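Local atomic coordinates of SnoK (Streptomyces nogalater, PDB entry 5EPA), a protein that acts as a non-heme iron, 2-oxoglutarate-dependent carbocyclase in the biosynthesis of the polyketide nogalamycin. Residues P98-I103 / L148-A153; V206-R209 / V213-H216; P89-L94 / M234-V239; R113-D118 / L139-L144; E23-E28 / L105-A110. One frame throughout, in Å; residues are numbered along the deposited sequence.

In the fold
All five contacts lie in or against the double-stranded beta-helix of the PhyH branch of the cupin clan. The seven-stranded antiparallel sheet runs through contacts 1 to 4, with 213-217, 148-153, 233-242 and 112-122 as consecutive neighbours. Contacts 1 and 3, centres about 9 Å apart, set successive helices, 98-108 and 92-95, against adjacent strands. Contact 5 shares helix 98-108 with contact 1, their centres about 11 Å apart. Contacts 2 and 4, about 20 Å apart between centres, lie on opposite sides of the chain's centre. Along the sequence 89-94/234-239 spans contacts 1, 2 and 4, and contact 4 falls between the segments of contact 1. One face of the sheet thus carries the helices, the other the 2-oxoglutarate that contacts 1 and 2 reach.

Contact 1. Residues P98-I103 / L148-A153; sequences PEISGI and LTAWIA. With AKG (2-oxoglutaric acid), chain H.
Ile100 meets the strand 148-153 with both of its branches. Its CG2 comes to 4.1 Å from Ala150 CB, while CD1, at the end of the longer branch, meets Ile152 CD1 at 3.8 Å. The division follows from the torsion of Ile100: CG1 stands anti to the carbonyl carbon (chi1 -63°) and chi2 is extended, which carries CD1 along the strand toward Ile152, whereas CG2 is left over the small methyl of Ala150. Ile152 has the same rotamer, and the two isoleucines meet methyl to methyl with their side chains running at a slant to one another.

Trp151, between these two strand residues, projects from the opposite face of the sheet into the pocket. Its CG is anti to the backbone N (chi1 -166°), and the indole offers its N-H edge to the cosubstrate: NE1 donates to 2-oxoglutarate O3 at 3.1 Å, nearly straight at 165° and in the plane of the ring. Arg233 and Thr130 also bond the cosubstrate. One strand therefore has helix packing on one face and ligand binding on the other.

Strand 148-153 is bonded between 213-217 and 233-242, and helix 98-108 lies across its outer face, where Leu94 of helix 92-95 touches both isoleucines.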
# COMPACT_ATOMS: atom_id res chain seq x y z
N PRO A 98 -2.35 0.70 17.02
CA PRO A 98 -1.29 1.51 17.64
C PRO A 98 0.10 1.19 17.15
O PRO A 98 0.92 2.08 16.99
CB PRO A 98 -1.41 1.19 19.12
CG PRO A 98 -2.81 0.65 19.30
CD PRO A 98 -3.16 -0.02 18.02
N GLU A 99 0.39 -0.09 16.91
CA GLU A 99 1.71 -0.44 16.48
C GLU A 99 1.92 -0.15 15.00
O GLU A 99 2.92 0.46 14.60
CB GLU A 99 2.04 -1.90 16.82
CG GLU A 99 1.73 -2.29 18.28
CD GLU A 99 2.30 -1.35 19.34
OE1 GLU A 99 3.12 -0.43 19.04
OE2 GLU A 99 1.93 -1.54 20.51
N ILE A 100 0.99 -0.56 14.15
CA ILE A 100 1.16 -0.33 12.72
C ILE A 100 1.26 1.17 12.43
O ILE A 100 2.12 1.58 11.67
CB ILE A 100 -0.00 -0.93 11.89
CG1 ILE A 100 -0.06 -2.45 12.06
CG2 ILE A 100 0.16 -0.56 10.43
CD1 ILE A 100 -1.29 -3.08 11.41
N SER A 101 0.31 1.96 12.96
CA SER A 101 0.22 3.37 12.62
C SER A 101 1.32 4.12 13.35
O SER A 101 1.88 5.07 12.83
CB SER A 101 -1.18 3.97 12.93
OG SER A 101 -1.46 3.97 14.30
N GLY A 102 1.65 3.68 14.55
CA GLY A 102 2.77 4.30 15.27
C GLY A 102 4.14 4.08 14.60
O GLY A 102 5.01 4.95 14.60
N ILE A 103 4.33 2.89 14.03
CA ILE A 103 5.54 2.60 13.27
C ILE A 103 5.57 3.46 12.02
O ILE A 103 6.59 4.01 11.69
CB ILE A 103 5.64 1.09 12.90
CG1 ILE A 103 5.97 0.28 14.15
CG2 ILE A 103 6.71 0.85 11.83
CD1 ILE A 103 5.69 -1.20 14.00
N LEU A 148 3.27 7.26 2.74
CA LEU A 148 3.71 5.87 2.66
C LEU A 148 2.58 4.87 2.87
O LEU A 148 1.49 5.23 3.35
CB LEU A 148 4.81 5.59 3.67
CG LEU A 148 4.45 5.34 5.12
CD1 LEU A 148 5.68 4.95 5.90
CD2 LEU A 148 3.87 6.56 5.73
N THR A 149 2.83 3.62 2.49
CA THR A 149 1.84 2.56 2.53
C THR A 149 2.33 1.44 3.44
O THR A 149 3.51 1.08 3.38
CB THR A 149 1.60 1.96 1.16
OG1 THR A 149 1.02 2.92 0.26
CG2 THR A 149 0.69 0.74 1.23
N ALA A 150 1.44 0.94 4.28
CA ALA A 150 1.66 -0.26 5.06
C ALA A 150 0.98 -1.42 4.36
O ALA A 150 -0.23 -1.42 4.21
CB ALA A 150 1.08 -0.09 6.45
N TRP A 151 1.75 -2.41 3.92
CA TRP A 151 1.22 -3.58 3.24
C TRP A 151 1.24 -4.70 4.24
O TRP A 151 2.29 -5.22 4.58
CB TRP A 151 2.08 -3.90 2.03
CG TRP A 151 1.51 -4.87 1.04
CD1 TRP A 151 0.71 -4.59 -0.02
CD2 TRP A 151 1.78 -6.27 0.97
NE1 TRP A 151 0.44 -5.74 -0.73
CE2 TRP A 151 1.09 -6.78 -0.13
CE3 TRP A 151 2.53 -7.14 1.78
CZ2 TRP A 151 1.16 -8.12 -0.49
CZ3 TRP A 151 2.56 -8.49 1.44
CH2 TRP A 151 1.88 -8.96 0.32
N ILE A 152 0.07 -4.97 4.79
CA ILE A 152 -0.07 -5.85 5.92
C ILE A 152 -0.41 -7.23 5.41
O ILE A 152 -1.42 -7.41 4.75
CB ILE A 152 -1.21 -5.34 6.84
CG1 ILE A 152 -0.95 -3.91 7.27
CG2 ILE A 152 -1.34 -6.22 8.08
CD1 ILE A 152 -2.19 -3.18 7.68
N ALA A 153 0.37 -8.22 5.77
CA ALA A 153 0.09 -9.59 5.33
C ALA A 153 -0.90 -10.27 6.25
O ALA A 153 -0.67 -10.33 7.46
CB ALA A 153 1.37 -10.41 5.32
C1 AKG H . 0.50 -1.29 -2.93
O1 AKG H . 0.25 -1.66 -1.75
O2 AKG H . 0.80 -0.12 -3.29
C2 AKG H . 0.43 -2.25 -4.02
O5 AKG H . 0.70 -1.78 -5.12
C3 AKG H . 0.05 -3.69 -3.78
C4 AKG H . -0.20 -4.55 -5.02
C5 AKG H . -0.51 -6.00 -4.61
O3 AKG H . -0.96 -6.29 -3.46
O4 AKG H . -0.32 -6.92 -5.41

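Contact 2. Residues V206-R209 / V213-H216. With AKG (2-oxoglutaric acid), chain H.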
# COMPACT_ATOMS: atom_id res chain seq x y z
N VAL A 206 10.44 -9.61 -1.47
CA VAL A 206 10.36 -9.64 -0.01
C VAL A 206 9.21 -10.55 0.44
O VAL A 206 8.10 -10.08 0.73
CB VAL A 206 10.16 -8.24 0.57
CG1 VAL A 206 10.19 -8.27 2.08
CG2 VAL A 206 11.24 -7.29 0.09
N PRO A 207 9.45 -11.85 0.52
CA PRO A 207 8.42 -12.71 1.07
C PRO A 207 8.25 -12.46 2.55
O PRO A 207 9.19 -12.05 3.23
CB PRO A 207 8.97 -14.12 0.83
CG PRO A 207 10.46 -13.93 0.75
CD PRO A 207 10.61 -12.61 0.04
N VAL A 208 7.02 -12.67 3.04
CA VAL A 208 6.70 -12.39 4.44
C VAL A 208 5.75 -13.40 5.04
O VAL A 208 5.06 -14.12 4.33
CB VAL A 208 6.06 -11.02 4.60
CG1 VAL A 208 7.04 -9.92 4.21
CG2 VAL A 208 4.76 -10.91 3.81
N ARG A 209 5.72 -13.43 6.36
CA ARG A 209 4.79 -14.24 7.11
C ARG A 209 3.54 -13.44 7.48
O ARG A 209 3.59 -12.24 7.63
CB ARG A 209 5.47 -14.75 8.39
CG ARG A 209 6.69 -15.69 8.18
CD ARG A 209 6.11 -17.05 8.19
NE ARG A 209 7.06 -18.08 8.58
CZ ARG A 209 6.68 -19.34 8.81
NH1 ARG A 209 5.40 -19.68 8.66
NH2 ARG A 209 7.59 -20.25 9.17
N VAL A 213 4.51 -6.72 8.33
CA VAL A 213 4.15 -5.56 7.53
C VAL A 213 5.35 -5.08 6.75
O VAL A 213 6.43 -4.95 7.32
CB VAL A 213 3.64 -4.40 8.39
CG1 VAL A 213 3.19 -3.26 7.51
CG2 VAL A 213 2.48 -4.84 9.26
N VAL A 214 5.17 -4.78 5.47
CA VAL A 214 6.19 -4.08 4.73
C VAL A 214 5.68 -2.69 4.41
O VAL A 214 4.63 -2.54 3.82
CB VAL A 214 6.55 -4.79 3.42
CG1 VAL A 214 7.79 -4.15 2.80
CG2 VAL A 214 6.79 -6.26 3.65
N PHE A 215 6.47 -1.68 4.74
CA PHE A 215 6.13 -0.28 4.49
C PHE A 215 6.91 0.20 3.29
O PHE A 215 8.09 -0.11 3.14
CB PHE A 215 6.53 0.61 5.67
CG PHE A 215 5.78 0.33 6.92
CD1 PHE A 215 6.14 -0.67 7.74
CD2 PHE A 215 4.68 1.12 7.26
CE1 PHE A 215 5.40 -0.95 8.89
CE2 PHE A 215 3.95 0.88 8.41
CZ PHE A 215 4.32 -0.17 9.23
N HIS A 216 6.26 0.96 2.43
CA HIS A 216 6.98 1.58 1.30
C HIS A 216 6.52 3.00 1.02
O HIS A 216 5.32 3.32 1.02
CB HIS A 216 6.94 0.68 -0.00
CG HIS A 216 5.59 0.56 -0.63
ND1 HIS A 216 4.71 -0.43 -0.29
CD2 HIS A 216 4.95 1.32 -1.55
CE1 HIS A 216 3.58 -0.28 -0.96
NE2 HIS A 216 3.72 0.75 -1.77
C1 AKG H . 0.50 -1.29 -2.93
O1 AKG H . 0.25 -1.66 -1.75
O2 AKG H . 0.80 -0.12 -3.29
C2 AKG H . 0.43 -2.25 -4.02
O5 AKG H . 0.70 -1.78 -5.12
C3 AKG H . 0.05 -3.69 -3.78
C4 AKG H . -0.20 -4.55 -5.02
C5 AKG H . -0.51 -6.00 -4.61
O3 AKG H . -0.96 -6.29 -3.46
O4 AKG H . -0.32 -6.92 -5.41
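With CG2 anti to its carbonyl carbon and CG1 anti to its backbone N (chi1 -170°), Val214 turns CG2 toward the loop 206-209. Val208 has its CG1 likewise anti to the carbonyl carbon (chi1 -64°), and the two methyls meet: Val208 CG1 lies 3.7 Å from Val214 CG2. The same Val214 CG2 is approached more loosely by Val206 CG1, at 4.3 Å. A single methyl of the strand thus serves two valines separated by Pro207, in a buried and wholly apolar contact.

Two residues further along the strand, CG of His216 stands between the backbone N and the carbonyl carbon about the CA-CB bond, which turns the imidazole to the cosubstrate. NE2 and CE1 form the edge that faces the C1 carboxylate of 2-oxoglutarate, next to the keto group. The bond from His216 NE2 to O2 is weak, 3.4 Å long and bent to 130°, while O1 lies in the plane of the ring, 3.7 Å from His216 CE1.

His216 NE2 is also bonded to OD2 of Asp135, an iron ligand. This imidazole edge therefore links the metal's first shell to the cosubstrate carboxylate. NE2 has Asp135 as its firmer partner, and the long, bent approach to O2 can add only a weak polar interaction.

Contact 3. Residues P89-L94 / M234-V239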
# COMPACT_ATOMS: atom_id res chain seq x y z
N PRO A 89 -16.85 -1.91 10.90
CA PRO A 89 -16.49 -1.29 12.19
C PRO A 89 -15.10 -1.69 12.74
O PRO A 89 -14.39 -0.84 13.24
CB PRO A 89 -17.58 -1.78 13.13
CG PRO A 89 -18.72 -2.16 12.24
CD PRO A 89 -18.15 -2.57 10.92
N GLU A 90 -14.78 -2.98 12.73
CA GLU A 90 -13.52 -3.49 13.29
C GLU A 90 -12.26 -3.07 12.55
O GLU A 90 -11.18 -3.14 13.12
CB GLU A 90 -13.53 -5.03 13.40
CG GLU A 90 -14.41 -5.54 14.55
CD GLU A 90 -14.72 -7.06 14.48
OE1 GLU A 90 -13.93 -7.78 13.76
OE2 GLU A 90 -15.72 -7.51 15.11
N LEU A 91 -12.38 -2.60 11.31
CA LEU A 91 -11.17 -2.27 10.52
C LEU A 91 -10.56 -0.93 10.87
O LEU A 91 -9.45 -0.62 10.46
CB LEU A 91 -11.44 -2.38 9.03
CG LEU A 91 -11.69 -3.80 8.58
CD1 LEU A 91 -11.99 -3.85 7.11
CD2 LEU A 91 -10.52 -4.73 8.92
N ARG A 92 -11.30 -0.10 11.60
CA ARG A 92 -10.74 1.14 12.10
C ARG A 92 -9.53 0.82 12.96
O ARG A 92 -8.57 1.57 12.98
CB ARG A 92 -11.80 1.93 12.93
CG ARG A 92 -11.30 3.23 13.57
CD ARG A 92 -12.44 3.89 14.40
NE ARG A 92 -13.46 4.35 13.48
CZ ARG A 92 -13.44 5.54 12.88
NH1 ARG A 92 -12.50 6.44 13.18
NH2 ARG A 92 -14.40 5.85 12.01
N SER A 93 -9.64 -0.26 13.72
CA SER A 93 -8.59 -0.63 14.67
C SER A 93 -7.41 -1.30 13.94
O SER A 93 -6.42 -1.56 14.55
CB SER A 93 -9.16 -1.54 15.78
OG SER A 93 -9.57 -2.78 15.22
N LEU A 94 -7.56 -1.55 12.65
CA LEU A 94 -6.46 -1.97 11.82
C LEU A 94 -5.69 -0.77 11.30
O LEU A 94 -4.48 -0.71 11.47
CB LEU A 94 -6.95 -2.81 10.62
CG LEU A 94 -5.89 -3.38 9.71
CD1 LEU A 94 -4.93 -4.29 10.46
CD2 LEU A 94 -6.52 -4.15 8.57
N MET A 234 -3.79 -12.85 0.80
CA MET A 234 -4.52 -11.64 1.19
C MET A 234 -3.61 -10.70 1.92
O MET A 234 -3.05 -11.05 2.95
CB MET A 234 -5.75 -11.92 2.07
CG MET A 234 -6.47 -10.63 2.44
SD MET A 234 -7.87 -10.72 3.62
CE MET A 234 -8.99 -11.77 2.72
N ALA A 235 -3.50 -9.48 1.40
CA ALA A 235 -2.92 -8.40 2.17
C ALA A 235 -3.94 -7.28 2.37
O ALA A 235 -4.99 -7.24 1.70
CB ALA A 235 -1.68 -7.86 1.48
N HIS A 236 -3.60 -6.36 3.27
CA HIS A 236 -4.37 -5.14 3.47
C HIS A 236 -3.42 -3.97 3.34
O HIS A 236 -2.49 -3.83 4.11
CB HIS A 236 -5.04 -5.11 4.84
CG HIS A 236 -6.23 -4.21 4.90
ND1 HIS A 236 -7.51 -4.65 4.65
CD2 HIS A 236 -6.33 -2.87 5.08
CE1 HIS A 236 -8.35 -3.63 4.70
NE2 HIS A 236 -7.66 -2.54 4.98
N GLY A 237 -3.67 -3.12 2.35
CA GLY A 237 -2.80 -1.99 2.09
C GLY A 237 -3.40 -0.76 2.71
O GLY A 237 -4.52 -0.41 2.41
N VAL A 238 -2.65 -0.08 3.56
CA VAL A 238 -3.13 1.15 4.16
C VAL A 238 -2.28 2.34 3.70
O VAL A 238 -1.07 2.33 3.92
CB VAL A 238 -3.06 1.08 5.70
CG1 VAL A 238 -3.65 2.34 6.32
CG2 VAL A 238 -3.80 -0.11 6.19
N VAL A 239 -2.90 3.38 3.13
CA VAL A 239 -2.13 4.55 2.68
C VAL A 239 -2.22 5.61 3.74
O VAL A 239 -3.32 6.06 4.08
CB VAL A 239 -2.64 5.09 1.36
CG1 VAL A 239 -1.89 6.33 0.98
CG2 VAL A 239 -2.50 4.05 0.26
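Leu94 lies over one face of the His236 imidazole, a CH-pi contact between the short helix 92-95 and a central strand of the double-stranded beta-helix. The methyl CD2 is 3.8 Å from the ring centroid and 18° off the ring normal, displaced a little toward the rim on the side of His236 CG and CD2, both 3.7 Å away. Leu94 reaches this position because its CG stands anti to the backbone N (chi1 -177°), which extends the side chain from the helix toward the sheet and lets CD2 settle on the ring.

His236 is likewise anti (chi1 -157°), and its imidazole projects from the strand toward the helix. The ring is fixed at more than one point. Its NE2 is hydrogen-bonded to Ser117 OG of the neighbouring strand 112-122, so this buried nitrogen has a partner within the sheet while the ring face is given to leucine. Val238 CG2, two residues along the same strand, lies at the edge of the ring and in its plane. With a bond at one end and packing on face and edge, rotation of the imidazole should be restricted.

Leu91, in the 3-10 segment 89-91, adds a lighter touch from one turn earlier. Helix 47-64 closes in on both partners, with Phe53 touching Leu94 and Cys57 touching His236. At the far side of the ring from its attachment, Leu91 CD1 approaches His236 CE1 obliquely at 4.4 Å.

Contact 4. Residues R113-D118 / L139-L144; sequences RVYSSD and LPLNEL
Tyr115 sits at a classic beta bulge: with Ser116 it faces the single residue Val239 of strand 233-242, and its own phi and psi of -85° and -50° depart from the extended form. In the segment 139-144 the chain turns at Pro140, the centre of an inverse gamma turn, in which Leu141 N makes a weak bond to Leu139 O. A weakly bonded strand follows at 141-142. The two segments, parts of the double-stranded beta-helix and of a connection outside its main sheet, stay well separated as backbones, with Tyr115 and Leu139 9.4 Å apart at their CA atoms. The phenol ring bridges that distance.

The tyrosine does so because its CG is anti to the backbone N (chi1 165°), which directs the ring from the bulge toward the turn. Three consecutive residues receive it. Leu139 CD2 comes obliquely to the ring, 3.7 Å from Tyr115 CE2, as the two side chains run past each other in opposite directions. Leu141 CD2 approaches the other carbon ortho to the hydroxyl, Tyr115 CE1, more distantly at 4.3 Å. This approach too is oblique to the ring, and the contact is apolar throughout the aromatic part.

Leu139 is also close to the active site, its side chain about 5 Å from that of the iron ligand Asp135, and the packing thus joins the metal-binding region to strand 112-122. Pro140 meets the far end of the phenol, where Tyr115 OH lies 3.3 Å from Pro140 CG and 3.4 Å from Pro140 CD.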
# COMPACT_ATOMS: atom_id res chain seq x y z
N ARG A 113 -2.15 11.19 8.18
CA ARG A 113 -3.56 10.83 8.26
C ARG A 113 -3.77 9.55 7.48
O ARG A 113 -3.04 9.28 6.55
CB ARG A 113 -4.46 11.89 7.63
CG ARG A 113 -4.66 13.17 8.41
CD ARG A 113 -5.42 14.19 7.57
NE ARG A 113 -5.54 15.45 8.28
CZ ARG A 113 -6.43 15.69 9.25
NH1 ARG A 113 -7.28 14.73 9.66
NH2 ARG A 113 -6.45 16.88 9.84
N VAL A 114 -4.82 8.82 7.81
CA VAL A 114 -5.26 7.71 6.95
C VAL A 114 -5.97 8.26 5.70
O VAL A 114 -6.94 9.00 5.81
CB VAL A 114 -6.23 6.78 7.68
CG1 VAL A 114 -6.65 5.64 6.77
CG2 VAL A 114 -5.57 6.21 8.92
N TYR A 115 -5.43 7.93 4.52
CA TYR A 115 -6.03 8.31 3.25
C TYR A 115 -7.08 7.29 2.87
O TYR A 115 -8.19 7.65 2.48
CB TYR A 115 -5.01 8.44 2.09
CG TYR A 115 -5.71 8.46 0.74
CD1 TYR A 115 -6.54 9.49 0.40
CD2 TYR A 115 -5.63 7.41 -0.13
CE1 TYR A 115 -7.25 9.51 -0.79
CE2 TYR A 115 -6.31 7.43 -1.34
CZ TYR A 115 -7.15 8.49 -1.65
OH TYR A 115 -7.87 8.50 -2.84
N SER A 116 -6.71 6.03 2.92
CA SER A 116 -7.58 4.95 2.47
C SER A 116 -6.96 3.63 2.85
O SER A 116 -5.82 3.57 3.36
CB SER A 116 -7.77 4.98 0.96
OG SER A 116 -8.82 4.13 0.56
N SER A 117 -7.71 2.56 2.61
CA SER A 117 -7.13 1.23 2.65
C SER A 117 -7.78 0.36 1.60
O SER A 117 -8.89 0.67 1.14
CB SER A 117 -7.26 0.62 4.05
OG SER A 117 -8.53 0.05 4.29
N ASP A 118 -7.11 -0.73 1.28
CA ASP A 118 -7.65 -1.67 0.33
C ASP A 118 -7.47 -3.10 0.81
O ASP A 118 -6.42 -3.45 1.34
CB ASP A 118 -6.92 -1.59 -1.00
CG ASP A 118 -7.24 -0.33 -1.76
OD1 ASP A 118 -6.67 0.72 -1.42
OD2 ASP A 118 -8.04 -0.39 -2.72
N LEU A 139 -2.35 8.49 -6.80
CA LEU A 139 -3.03 9.14 -5.67
C LEU A 139 -3.54 10.50 -6.08
O LEU A 139 -2.80 11.29 -6.64
CB LEU A 139 -2.09 9.30 -4.49
CG LEU A 139 -1.80 8.00 -3.71
CD1 LEU A 139 -0.65 8.21 -2.75
CD2 LEU A 139 -3.00 7.48 -2.94
N PRO A 140 -4.82 10.77 -5.83
CA PRO A 140 -5.46 12.03 -6.26
C PRO A 140 -5.19 13.14 -5.25
O PRO A 140 -6.12 13.77 -4.71
CB PRO A 140 -6.93 11.66 -6.31
CG PRO A 140 -7.08 10.66 -5.18
CD PRO A 140 -5.79 9.88 -5.14
N LEU A 141 -3.90 13.39 -5.01
CA LEU A 141 -3.43 14.28 -3.98
C LEU A 141 -2.33 15.20 -4.46
O LEU A 141 -1.61 14.87 -5.38
CB LEU A 141 -2.89 13.50 -2.80
CG LEU A 141 -3.83 12.48 -2.19
CD1 LEU A 141 -3.09 11.73 -1.12
CD2 LEU A 141 -5.08 13.10 -1.58
N ASN A 142 -2.29 16.40 -3.88
CA ASN A 142 -1.17 17.30 -4.01
C ASN A 142 -0.39 17.16 -2.76
O ASN A 142 -0.88 16.63 -1.75
CB ASN A 142 -1.55 18.76 -4.01
CG ASN A 142 -2.24 19.16 -5.27
OD1 ASN A 142 -1.70 18.94 -6.35
ND2 ASN A 142 -3.42 19.81 -5.15
N GLU A 143 0.82 17.69 -2.81
CA GLU A 143 1.51 18.04 -1.58
C GLU A 143 2.09 16.80 -0.90
O GLU A 143 2.12 16.67 0.35
CB GLU A 143 0.54 18.82 -0.68
CG GLU A 143 1.27 19.94 -0.05
CD GLU A 143 1.73 20.98 -1.05
OE1 GLU A 143 0.97 21.42 -1.95
OE2 GLU A 143 2.91 21.37 -0.92
N LEU A 144 2.55 15.86 -1.73
CA LEU A 144 3.12 14.65 -1.11
C LEU A 144 4.58 14.75 -0.83
O LEU A 144 5.38 15.18 -1.67
CB LEU A 144 2.80 13.27 -1.72
CG LEU A 144 1.33 13.17 -2.09
CD1 LEU A 144 1.02 11.79 -2.63
CD2 LEU A 144 0.45 13.49 -0.89

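Contact 5. Residues E23-E28 / L105-A110; sequences ENLSKE and LRLAGA
Arg106 reaches from the last turns of helix 98-108 to Leu25 and bends on the way. Its CB meets Leu25 CD2 at 3.9 Å, and a turn at chi3 (49°) then brings the guanidinium back over the leucine, whose CD2 lies 4.1 Å above the plane of the group and over its centre. The same arginine is held at its polar end by backbone oxygens: NH1 is hydrogen-bonded to Ala22 O and makes a weak bond to Leu25 O, 3.3 Å long with an angle of 127°. Glu23 O lies at the guanidinium edge, near its plane, 3.7 Å from Arg106 NH1. The guanidinium thus carries an apolar partner on one face and main-chain carbonyls around NH1.

Leu107, the next residue, sends its CD2 to within 4.4 Å of Leu25 CD2, so that the leucine touches two successive helix residues. Gly109 ends the helix, leaving it with a positive phi.

Ser26 caps the start of the N-terminal helix 27-36, whose Val30 touches both Leu25 and Leu107. These leucines also reach strand 38-41, at the edge of the seven-stranded sheet, on Ile41 and Val39 respectively, and thereby join helix 98-108, the N-terminal helix and that outermost strand.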
# COMPACT_ATOMS: atom_id res chain seq x y z
N GLU A 23 7.36 1.30 19.85
CA GLU A 23 8.29 1.69 20.89
C GLU A 23 9.66 1.02 20.68
O GLU A 23 10.68 1.63 20.96
CB GLU A 23 7.74 1.30 22.29
CG GLU A 23 8.55 1.81 23.48
CD GLU A 23 9.65 0.83 23.97
OE1 GLU A 23 9.62 -0.40 23.71
OE2 GLU A 23 10.60 1.30 24.63
N ASN A 24 9.68 -0.25 20.27
CA ASN A 24 10.95 -1.01 20.21
C ASN A 24 11.55 -1.04 18.80
O ASN A 24 12.57 -1.65 18.56
CB ASN A 24 10.79 -2.45 20.80
CG ASN A 24 9.99 -3.39 19.90
OD1 ASN A 24 9.86 -3.19 18.69
ND2 ASN A 24 9.47 -4.44 20.48
N LEU A 25 10.86 -0.43 17.85
CA LEU A 25 11.37 -0.31 16.49
C LEU A 25 12.79 0.26 16.49
O LEU A 25 13.05 1.29 17.12
CB LEU A 25 10.44 0.60 15.70
CG LEU A 25 10.83 0.91 14.24
CD1 LEU A 25 10.50 -0.23 13.31
CD2 LEU A 25 10.11 2.18 13.78
N SER A 26 13.71 -0.41 15.81
CA SER A 26 15.10 0.02 15.86
C SER A 26 15.36 1.23 14.98
O SER A 26 14.75 1.39 13.94
CB SER A 26 16.05 -1.12 15.46
OG SER A 26 15.78 -1.60 14.14
N LYS A 27 16.30 2.05 15.40
CA LYS A 27 16.86 3.08 14.57
C LYS A 27 17.38 2.58 13.24
O LYS A 27 17.30 3.28 12.25
CB LYS A 27 18.03 3.69 15.34
CG LYS A 27 17.53 4.66 16.37
CD LYS A 27 18.64 5.35 17.15
CE LYS A 27 18.02 6.09 18.35
NZ LYS A 27 17.31 5.21 19.34
N GLU A 28 17.88 1.36 13.21
CA GLU A 28 18.39 0.76 11.99
C GLU A 28 17.26 0.51 10.99
O GLU A 28 17.41 0.70 9.77
CB GLU A 28 19.10 -0.59 12.30
CG GLU A 28 20.39 -0.54 13.17
CD GLU A 28 20.19 -0.07 14.64
OE1 GLU A 28 19.16 -0.44 15.25
OE2 GLU A 28 21.10 0.62 15.19
N LEU A 105 4.32 6.34 11.55
CA LEU A 105 4.67 7.66 11.99
C LEU A 105 6.17 7.84 12.21
O LEU A 105 6.76 8.86 11.84
CB LEU A 105 3.88 7.99 13.28
CG LEU A 105 3.72 9.43 13.69
CD1 LEU A 105 3.08 10.25 12.57
CD2 LEU A 105 2.85 9.51 14.94
N ARG A 106 6.79 6.86 12.84
CA ARG A 106 8.24 6.93 13.08
C ARG A 106 9.03 6.84 11.78
O ARG A 106 10.01 7.53 11.59
CB ARG A 106 8.68 5.84 14.07
CG ARG A 106 8.29 6.19 15.50
CD ARG A 106 9.03 5.42 16.59
NE ARG A 106 10.48 5.41 16.39
CZ ARG A 106 11.34 4.59 16.99
NH1 ARG A 106 10.93 3.66 17.84
NH2 ARG A 106 12.64 4.70 16.71
N LEU A 107 8.57 6.01 10.87
CA LEU A 107 9.23 5.85 9.60
C LEU A 107 9.11 7.14 8.78
O LEU A 107 10.11 7.61 8.20
CB LEU A 107 8.63 4.68 8.83
CG LEU A 107 8.88 3.28 9.43
CD1 LEU A 107 8.19 2.22 8.61
CD2 LEU A 107 10.37 2.92 9.50
N ALA A 108 7.92 7.74 8.77
CA ALA A 108 7.65 8.91 7.95
C ALA A 108 8.35 10.13 8.45
O ALA A 108 8.75 10.99 7.69
CB ALA A 108 6.17 9.19 7.90
N GLY A 109 8.46 10.24 9.76
CA GLY A 109 9.09 11.41 10.39
C GLY A 109 8.26 12.67 10.31
O GLY A 109 8.77 13.76 10.56
N ALA A 110 6.98 12.52 10.03
CA ALA A 110 6.08 13.68 9.89
C ALA A 110 4.63 13.26 10.18
O ALA A 110 4.32 12.08 10.11
CB ALA A 110 6.18 14.26 8.50